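Local coordinates for protein phosphatidylinositol-specific phospholipase C (PDB 2PLC) that is a bacterial phosphatidylinositol-specific phospholipase C, a single-chain protein of the TIM-barrel clan, built around parallel beta strands and surrounding helices, at residues Q5-L10 with A17-P22; L10-N15 with T144-R149. One frame throughout, in Å; residues are numbered along the deposited sequence.

How the interactions relate
From the N terminus the chain runs through loop 5-10, turns at 10-15 and enters strand 20-24 by way of 17-22. Interaction 1 closes this short N-terminal loop, packing 5-10 against the start of the first barrel strand. Interaction 2 is long-range: 10-15 meets 144-149, the loop leading into strand 152-157, with 128 residues between the two segments. Along the chain the contacts cross, since 10-15 overlaps 5-10 at Leu-10 and otherwise precedes 17-22, whereas its partner 144-149 lies beyond 17-22. Arg-149 also reaches back to the carbonyl of Met-7. The N-terminal arm is thereby tied to strand 20-24 and to the loop before strand 152-157, two strands of different sheets.

Interaction 1 (Q5-L10 with A17-P22); sequences QWMSAL and AALSIP
With CG of Trp-6 held between its backbone N and carbonyl carbon (chi1 68°), the indole swings toward strand residues 20-22, while Leu-10 and Leu-19, each with CG beside its own backbone N, extend their branches toward each other. The benzo end of the indole does the touching: CZ2 of Trp-6 lies 3.7 Å from CD of Pro-22, the two side chains passing in opposite directions. CH2 of Trp-6 also comes 3.8 Å from the carbonyl O of Ser-20, and CG1 of Ile-21 sits more loosely at the ring edge, near its plane. One indole face of Trp-6 is covered from within the same segment by CG of Met-7, 3.5 Å above the ring centre. Beyond CG the Met-7 chain bends at chi3 (116°), and CE of Met-7 reaches CD1 of Leu-19 at 4.0 Å. The leucines meet tip to tip, CD1 of Leu-10 against CD2 of Leu-19 at 3.5 Å. No hydrogen bond joins the two segments; every touching residue is buried, and the contact is essentially apolar. Polar groups find partners beyond it: Trp-6 NE1 bonds to the carbonyl of Gly-57, which ties down the pyrrole end of the indole, and Ser-20 OG bonds to Asn-271. Ile-269 of helix 262-269 touches both Trp-6 and Pro-22. This is packing of an N-terminal loop over the entrance of the first parallel strand, 20-24, at one end of a TIM-barrel-type fold.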
ATOM      1  N   GLN A   5     -14.348  -0.647  -9.055  1.00 34.53           N
ATOM      2  CA  GLN A   5     -13.889   0.323 -10.049  1.00 33.15           C
ATOM      3  C   GLN A   5     -14.110   1.760  -9.594  1.00 29.45           C
ATOM      4  O   GLN A   5     -14.504   2.608 -10.391  1.00 32.26           O
ATOM      5  CB  GLN A   5     -14.615   0.104 -11.379  1.00 37.57           C
ATOM      6  CG  GLN A   5     -14.440  -1.286 -11.972  1.00 50.26           C
ATOM      7  CD  GLN A   5     -15.017  -1.411 -13.365  1.00 54.30           C
ATOM      8  OE1 GLN A   5     -15.978  -0.724 -13.718  1.00 55.06           O
ATOM      9  NE2 GLN A   5     -14.426  -2.288 -14.173  1.00 55.71           N
ATOM     10  N   TRP A   6     -13.823   2.046  -8.326  1.00 28.84           N
ATOM     11  CA  TRP A   6     -14.027   3.391  -7.793  1.00 22.78           C
ATOM     12  C   TRP A   6     -13.136   4.482  -8.381  1.00 26.05           C
ATOM     13  O   TRP A   6     -13.594   5.608  -8.568  1.00 31.17           O
ATOM     14  CB  TRP A   6     -13.948   3.402  -6.261  1.00 23.14           C
ATOM     15  CG  TRP A   6     -12.580   3.125  -5.662  1.00 24.34           C
ATOM     16  CD1 TRP A   6     -12.040   1.900  -5.370  1.00 25.78           C
ATOM     17  CD2 TRP A   6     -11.634   4.099  -5.190  1.00 25.87           C
ATOM     18  NE1 TRP A   6     -10.826   2.053  -4.736  1.00 19.63           N
ATOM     19  CE2 TRP A   6     -10.553   3.389  -4.613  1.00 23.36           C
ATOM     20  CE3 TRP A   6     -11.598   5.502  -5.194  1.00 21.57           C
ATOM     21  CZ2 TRP A   6      -9.451   4.035  -4.045  1.00 21.37           C
ATOM     22  CZ3 TRP A   6     -10.502   6.143  -4.630  1.00 21.47           C
ATOM     23  CH2 TRP A   6      -9.442   5.409  -4.061  1.00 22.24           C
ATOM     24  N   MET A   7     -11.885   4.153  -8.697  1.00 23.57           N
ATOM     25  CA  MET A   7     -10.960   5.144  -9.258  1.00 28.18           C
ATOM     26  C   MET A   7     -11.290   5.560 -10.690  1.00 29.32           C
ATOM     27  O   MET A   7     -10.924   6.652 -11.121  1.00 30.39           O
ATOM     28  CB  MET A   7      -9.513   4.646  -9.195  1.00 25.12           C
ATOM     29  CG  MET A   7      -9.006   4.390  -7.787  1.00 21.28           C
ATOM     30  SD  MET A   7      -7.278   3.956  -7.773  1.00 23.53           S
ATOM     31  CE  MET A   7      -6.584   5.314  -6.887  1.00 25.45           C
ATOM     32  N   SER A   8     -11.974   4.689 -11.425  1.00 33.94           N
ATOM     33  CA  SER A   8     -12.346   4.975 -12.806  1.00 34.10           C
ATOM     34  C   SER A   8     -13.312   6.155 -12.881  1.00 32.90           C
ATOM     35  O   SER A   8     -13.371   6.853 -13.892  1.00 41.44           O
ATOM     36  CB  SER A   8     -12.995   3.748 -13.445  1.00 31.36           C
ATOM     37  OG  SER A   8     -14.233   3.452 -12.831  1.00 38.76           O
ATOM     38  N   ALA A   9     -14.058   6.371 -11.801  1.00 31.53           N
ATOM     39  CA  ALA A   9     -15.031   7.456 -11.721  1.00 32.34           C
ATOM     40  C   ALA A   9     -14.421   8.801 -11.304  1.00 36.30           C
ATOM     41  O   ALA A   9     -15.141   9.781 -11.098  1.00 43.31           O
ATOM     42  CB  ALA A   9     -16.159   7.070 -10.775  1.00 28.18           C
ATOM     43  N   LEU A  10     -13.097   8.843 -11.180  1.00 35.31           N
ATOM     44  CA  LEU A  10     -12.399  10.064 -10.796  1.00 33.68           C
ATOM     45  C   LEU A  10     -11.828  10.736 -12.037  1.00 36.96           C
ATOM     46  O   LEU A  10     -11.605  10.082 -13.056  1.00 37.24           O
ATOM     47  CB  LEU A  10     -11.273   9.752  -9.800  1.00 32.93           C
ATOM     48  CG  LEU A  10     -11.643   9.309  -8.380  1.00 29.92           C
ATOM     49  CD1 LEU A  10     -10.383   8.929  -7.619  1.00 20.77           C
ATOM     50  CD2 LEU A  10     -12.392  10.418  -7.656  1.00 27.20           C
ATOM     51  N   ALA A  17      -1.757  12.474  -5.105  1.00 27.45           N
ATOM     52  CA  ALA A  17      -1.582  13.031  -3.758  1.00 23.59           C
ATOM     53  C   ALA A  17      -2.829  13.726  -3.221  1.00 23.04           C
ATOM     54  O   ALA A  17      -2.941  13.987  -2.022  1.00 26.22           O
ATOM     55  CB  ALA A  17      -0.405  13.984  -3.736  1.00 22.79           C
ATOM     56  N   ALA A  18      -3.766  14.020  -4.113  1.00 24.32           N
ATOM     57  CA  ALA A  18      -5.012  14.677  -3.744  1.00 24.93           C
ATOM     58  C   ALA A  18      -6.111  13.680  -3.370  1.00 26.10           C
ATOM     59  O   ALA A  18      -7.270  14.065  -3.199  1.00 23.95           O
ATOM     60  CB  ALA A  18      -5.483  15.551  -4.890  1.00 30.66           C
ATOM     61  N   LEU A  19      -5.745  12.411  -3.203  1.00 22.64           N
ATOM     62  CA  LEU A  19      -6.725  11.372  -2.881  1.00 22.64           C
ATOM     63  C   LEU A  19      -6.636  10.768  -1.486  1.00 20.94           C
ATOM     64  O   LEU A  19      -5.623  10.890  -0.795  1.00 21.62           O
ATOM     65  CB  LEU A  19      -6.617  10.221  -3.888  1.00 16.12           C
ATOM     66  CG  LEU A  19      -6.828  10.475  -5.377  1.00 19.94           C
ATOM     67  CD1 LEU A  19      -6.504   9.210  -6.153  1.00 23.94           C
ATOM     68  CD2 LEU A  19      -8.251  10.906  -5.631  1.00 25.48           C
ATOM     69  N   SER A  20      -7.726  10.113  -1.094  1.00 18.29           N
ATOM     70  CA  SER A  20      -7.828   9.386   0.166  1.00 22.87           C
ATOM     71  C   SER A  20      -7.857   7.932  -0.311  1.00 24.08           C
ATOM     72  O   SER A  20      -8.818   7.487  -0.944  1.00 17.75           O
ATOM     73  CB  SER A  20      -9.121   9.738   0.896  1.00 21.70           C
ATOM     74  OG  SER A  20      -9.121  11.105   1.255  1.00 26.58           O
ATOM     75  N   ILE A  21      -6.779   7.204  -0.047  1.00 20.77           N
ATOM     76  CA  ILE A  21      -6.672   5.826  -0.514  1.00 20.53           C
ATOM     77  C   ILE A  21      -6.583   4.785   0.594  1.00 16.40           C
ATOM     78  O   ILE A  21      -5.803   4.944   1.530  1.00 13.87           O
ATOM     79  CB  ILE A  21      -5.421   5.686  -1.409  1.00 23.09           C
ATOM     80  CG1 ILE A  21      -5.466   6.731  -2.530  1.00 19.18           C
ATOM     81  CG2 ILE A  21      -5.318   4.276  -1.975  1.00 16.80           C
ATOM     82  CD1 ILE A  21      -4.168   6.882  -3.286  1.00 19.01           C
ATOM     83  N   PRO A  22      -7.405   3.719   0.511  1.00 16.86           N
ATOM     84  CA  PRO A  22      -7.419   2.630   1.499  1.00 12.78           C
ATOM     85  C   PRO A  22      -6.286   1.672   1.132  1.00 15.01           C
ATOM     86  O   PRO A  22      -6.112   1.339  -0.046  1.00 17.99           O
ATOM     87  CB  PRO A  22      -8.768   1.938   1.251  1.00 10.76           C
ATOM     88  CG  PRO A  22      -9.530   2.866   0.329  1.00 17.80           C
ATOM     89  CD  PRO A  22      -8.464   3.516  -0.490  1.00 13.69           C
TER

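Interaction 2 (L10-N15 with T144-R149); sequences LPDTTN and TLKDVR
Arg-149 reaches across to Leu-10 and Asp-12 where two type I beta turns, Pro-11 to Thr-14 and Lys-146 to Arg-149, pack together at the surface of this TIM-barrel-type fold. NH2 of Arg-149 serves two acceptors near the guanidinium plane: the carbonyl O of Leu-10 at 2.9 Å, and OD1 of Asp-12 at 3.1 Å in a salt bridge. The second bond is the straighter (158° against 137°), although NH2 meets OD1 from above the carboxylate plane, and the two charged planes stand 57° apart. The other terminal nitrogen, NH1, bonds to the carbonyls of Met-7 and Lys-98, and CB of Leu-145 lies over one guanidinium face. With bonds from both terminal nitrogens, the rotation of the group is probably well fixed. Among the backbone acceptors, Thr-14 O receives the N-H of Leu-145 at 3.0 Å, nearly in line with the carbonyl, and CA of Thr-144 also approaches this oxygen. Asp-12 O takes a weak bond from Lys-146 N. Pro-11 O is used inside its own turn, by Thr-14 N and, weakly, by Thr-14 OG1. A single beta bridge pairs Asn-15 with Thr-144; the Asn-15 amide is engaged at both ends, ND2 with Ile-142 O and OD1 with Ala-17 N. OG1 of Thr-144 donates to OD2 of Asp-147. Lys-146 lays its aliphatic stem across Asp-12 at about a right angle, with CG of Lys-146 3.5 Å from OD2 of Asp-12. Among the apolar contacts, CD1 of Leu-145 presses against CB of Leu-10 at 3.5 Å, tighter than a usual carbon contact.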
ATOM      1  N   LEU A  10     -13.097   8.843 -11.180  1.00 35.31           N
ATOM      2  CA  LEU A  10     -12.399  10.064 -10.796  1.00 33.68           C
ATOM      3  C   LEU A  10     -11.828  10.736 -12.037  1.00 36.96           C
ATOM      4  O   LEU A  10     -11.605  10.082 -13.056  1.00 37.24           O
ATOM      5  CB  LEU A  10     -11.273   9.752  -9.800  1.00 32.93           C
ATOM      6  CG  LEU A  10     -11.643   9.309  -8.380  1.00 29.92           C
ATOM      7  CD1 LEU A  10     -10.383   8.929  -7.619  1.00 20.77           C
ATOM      8  CD2 LEU A  10     -12.392  10.418  -7.656  1.00 27.20           C
ATOM      9  N   PRO A  11     -11.593  12.056 -11.970  1.00 38.53           N
ATOM     10  CA  PRO A  11     -11.045  12.815 -13.098  1.00 35.16           C
ATOM     11  C   PRO A  11      -9.615  12.412 -13.437  1.00 36.35           C
ATOM     12  O   PRO A  11      -8.806  12.181 -12.540  1.00 32.04           O
ATOM     13  CB  PRO A  11     -11.086  14.258 -12.588  1.00 37.03           C
ATOM     14  CG  PRO A  11     -12.196  14.249 -11.585  1.00 39.82           C
ATOM     15  CD  PRO A  11     -11.955  12.957 -10.862  1.00 39.71           C
ATOM     16  N   ASP A  12      -9.311  12.344 -14.733  1.00 31.90           N
ATOM     17  CA  ASP A  12      -7.969  11.999 -15.209  1.00 31.86           C
ATOM     18  C   ASP A  12      -6.935  13.022 -14.754  1.00 34.09           C
ATOM     19  O   ASP A  12      -5.746  12.715 -14.635  1.00 37.53           O
ATOM     20  CB  ASP A  12      -7.943  11.934 -16.738  1.00 39.27           C
ATOM     21  CG  ASP A  12      -8.417  10.605 -17.277  1.00 45.82           C
ATOM     22  OD1 ASP A  12      -9.491  10.129 -16.857  1.00 53.54           O
ATOM     23  OD2 ASP A  12      -7.712  10.035 -18.131  1.00 54.74           O
ATOM     24  N   THR A  13      -7.401  14.241 -14.504  1.00 37.28           N
ATOM     25  CA  THR A  13      -6.544  15.340 -14.081  1.00 38.26           C
ATOM     26  C   THR A  13      -6.215  15.348 -12.588  1.00 39.05           C
ATOM     27  O   THR A  13      -5.312  16.068 -12.161  1.00 37.24           O
ATOM     28  CB  THR A  13      -7.170  16.701 -14.463  1.00 39.02           C
ATOM     29  OG1 THR A  13      -8.455  16.829 -13.841  1.00 34.51           O
ATOM     30  CG2 THR A  13      -7.334  16.813 -15.980  1.00 33.67           C
ATOM     31  N   THR A  14      -6.946  14.561 -11.797  1.00 34.24           N
ATOM     32  CA  THR A  14      -6.712  14.500 -10.355  1.00 29.52           C
ATOM     33  C   THR A  14      -5.350  13.897 -10.057  1.00 28.02           C
ATOM     34  O   THR A  14      -4.962  12.900 -10.664  1.00 29.98           O
ATOM     35  CB  THR A  14      -7.782  13.663  -9.631  1.00 33.08           C
ATOM     36  OG1 THR A  14      -9.085  14.153  -9.974  1.00 42.66           O
ATOM     37  CG2 THR A  14      -7.601  13.761  -8.120  1.00 25.20           C
ATOM     38  N   ASN A  15      -4.613  14.527  -9.146  1.00 30.04           N
ATOM     39  CA  ASN A  15      -3.295  14.032  -8.764  1.00 31.50           C
ATOM     40  C   ASN A  15      -3.446  12.935  -7.712  1.00 27.88           C
ATOM     41  O   ASN A  15      -4.392  12.936  -6.923  1.00 29.01           O
ATOM     42  CB  ASN A  15      -2.422  15.164  -8.229  1.00 28.15           C
ATOM     43  CG  ASN A  15      -0.967  14.758  -8.089  1.00 31.48           C
ATOM     44  OD1 ASN A  15      -0.534  14.317  -7.029  1.00 36.46           O
ATOM     45  ND2 ASN A  15      -0.209  14.898  -9.165  1.00 33.50           N
ATOM     46  N   THR A 144      -0.595  12.036 -12.209  1.00 30.89           N
ATOM     47  CA  THR A 144      -2.039  12.203 -12.197  1.00 33.49           C
ATOM     48  C   THR A 144      -2.638  10.868 -12.621  1.00 30.63           C
ATOM     49  O   THR A 144      -1.929  10.004 -13.140  1.00 29.52           O
ATOM     50  CB  THR A 144      -2.502  13.317 -13.174  1.00 37.04           C
ATOM     51  OG1 THR A 144      -2.156  12.967 -14.519  1.00 39.58           O
ATOM     52  CG2 THR A 144      -1.833  14.631 -12.822  1.00 38.89           C
ATOM     53  N   LEU A 145      -3.935  10.698 -12.393  1.00 28.20           N
ATOM     54  CA  LEU A 145      -4.615   9.462 -12.748  1.00 33.26           C
ATOM     55  C   LEU A 145      -4.501   9.125 -14.228  1.00 37.84           C
ATOM     56  O   LEU A 145      -4.601   7.961 -14.616  1.00 39.88           O
ATOM     57  CB  LEU A 145      -6.088   9.533 -12.355  1.00 29.23           C
ATOM     58  CG  LEU A 145      -6.436   9.403 -10.875  1.00 28.43           C
ATOM     59  CD1 LEU A 145      -7.935   9.457 -10.720  1.00 23.86           C
ATOM     60  CD2 LEU A 145      -5.920   8.084 -10.340  1.00 34.32           C
ATOM     61  N   LYS A 146      -4.282  10.142 -15.052  1.00 36.39           N
ATOM     62  CA  LYS A 146      -4.168   9.934 -16.484  1.00 37.09           C
ATOM     63  C   LYS A 146      -2.951   9.061 -16.793  1.00 39.41           C
ATOM     64  O   LYS A 146      -3.059   8.077 -17.528  1.00 44.34           O
ATOM     65  CB  LYS A 146      -4.077  11.285 -17.204  1.00 43.76           C
ATOM     66  CG  LYS A 146      -4.506  11.259 -18.666  1.00 47.85           C
ATOM     67  CD  LYS A 146      -3.334  11.004 -19.610  1.00 61.73           C
ATOM     68  CE  LYS A 146      -2.691  12.304 -20.111  1.00 68.84           C
ATOM     69  NZ  LYS A 146      -2.168  13.200 -19.032  1.00 72.51           N
ATOM     70  N   ASP A 147      -1.822   9.381 -16.164  1.00 39.50           N
ATOM     71  CA  ASP A 147      -0.562   8.660 -16.366  1.00 37.36           C
ATOM     72  C   ASP A 147      -0.472   7.257 -15.757  1.00 36.60           C
ATOM     73  O   ASP A 147       0.353   6.445 -16.184  1.00 33.13           O
ATOM     74  CB  ASP A 147       0.608   9.500 -15.841  1.00 44.00           C
ATOM     75  CG  ASP A 147       0.653  10.889 -16.451  1.00 47.86           C
ATOM     76  OD1 ASP A 147       0.735  10.991 -17.695  1.00 51.32           O
ATOM     77  OD2 ASP A 147       0.605  11.877 -15.685  1.00 55.45           O
ATOM     78  N   VAL A 148      -1.309   6.980 -14.760  1.00 32.10           N
ATOM     79  CA  VAL A 148      -1.295   5.687 -14.081  1.00 29.70           C
ATOM     80  C   VAL A 148      -2.529   4.811 -14.314  1.00 29.17           C
ATOM     81  O   VAL A 148      -2.766   3.872 -13.557  1.00 32.24           O
ATOM     82  CB  VAL A 148      -1.082   5.858 -12.549  1.00 22.62           C
ATOM     83  CG1 VAL A 148       0.320   6.366 -12.256  1.00 22.40           C
ATOM     84  CG2 VAL A 148      -2.117   6.812 -11.970  1.00 29.36           C
ATOM     85  N   ARG A 149      -3.312   5.101 -15.350  1.00 27.69           N
ATOM     86  CA  ARG A 149      -4.498   4.287 -15.626  1.00 30.99           C
ATOM     87  C   ARG A 149      -4.093   2.842 -15.953  1.00 36.10           C
ATOM     88  O   ARG A 149      -3.258   2.600 -16.834  1.00 40.85           O
ATOM     89  CB  ARG A 149      -5.318   4.876 -16.782  1.00 31.68           C
ATOM     90  CG  ARG A 149      -6.047   6.180 -16.470  1.00 22.03           C
ATOM     91  CD  ARG A 149      -7.081   6.028 -15.361  1.00 26.60           C
ATOM     92  NE  ARG A 149      -7.905   7.230 -15.222  1.00 31.04           N
ATOM     93  CZ  ARG A 149      -8.765   7.459 -14.231  1.00 33.63           C
ATOM     94  NH1 ARG A 149      -8.936   6.572 -13.261  1.00 37.77           N
ATOM     95  NH2 ARG A 149      -9.463   8.585 -14.208  1.00 33.98           N
TER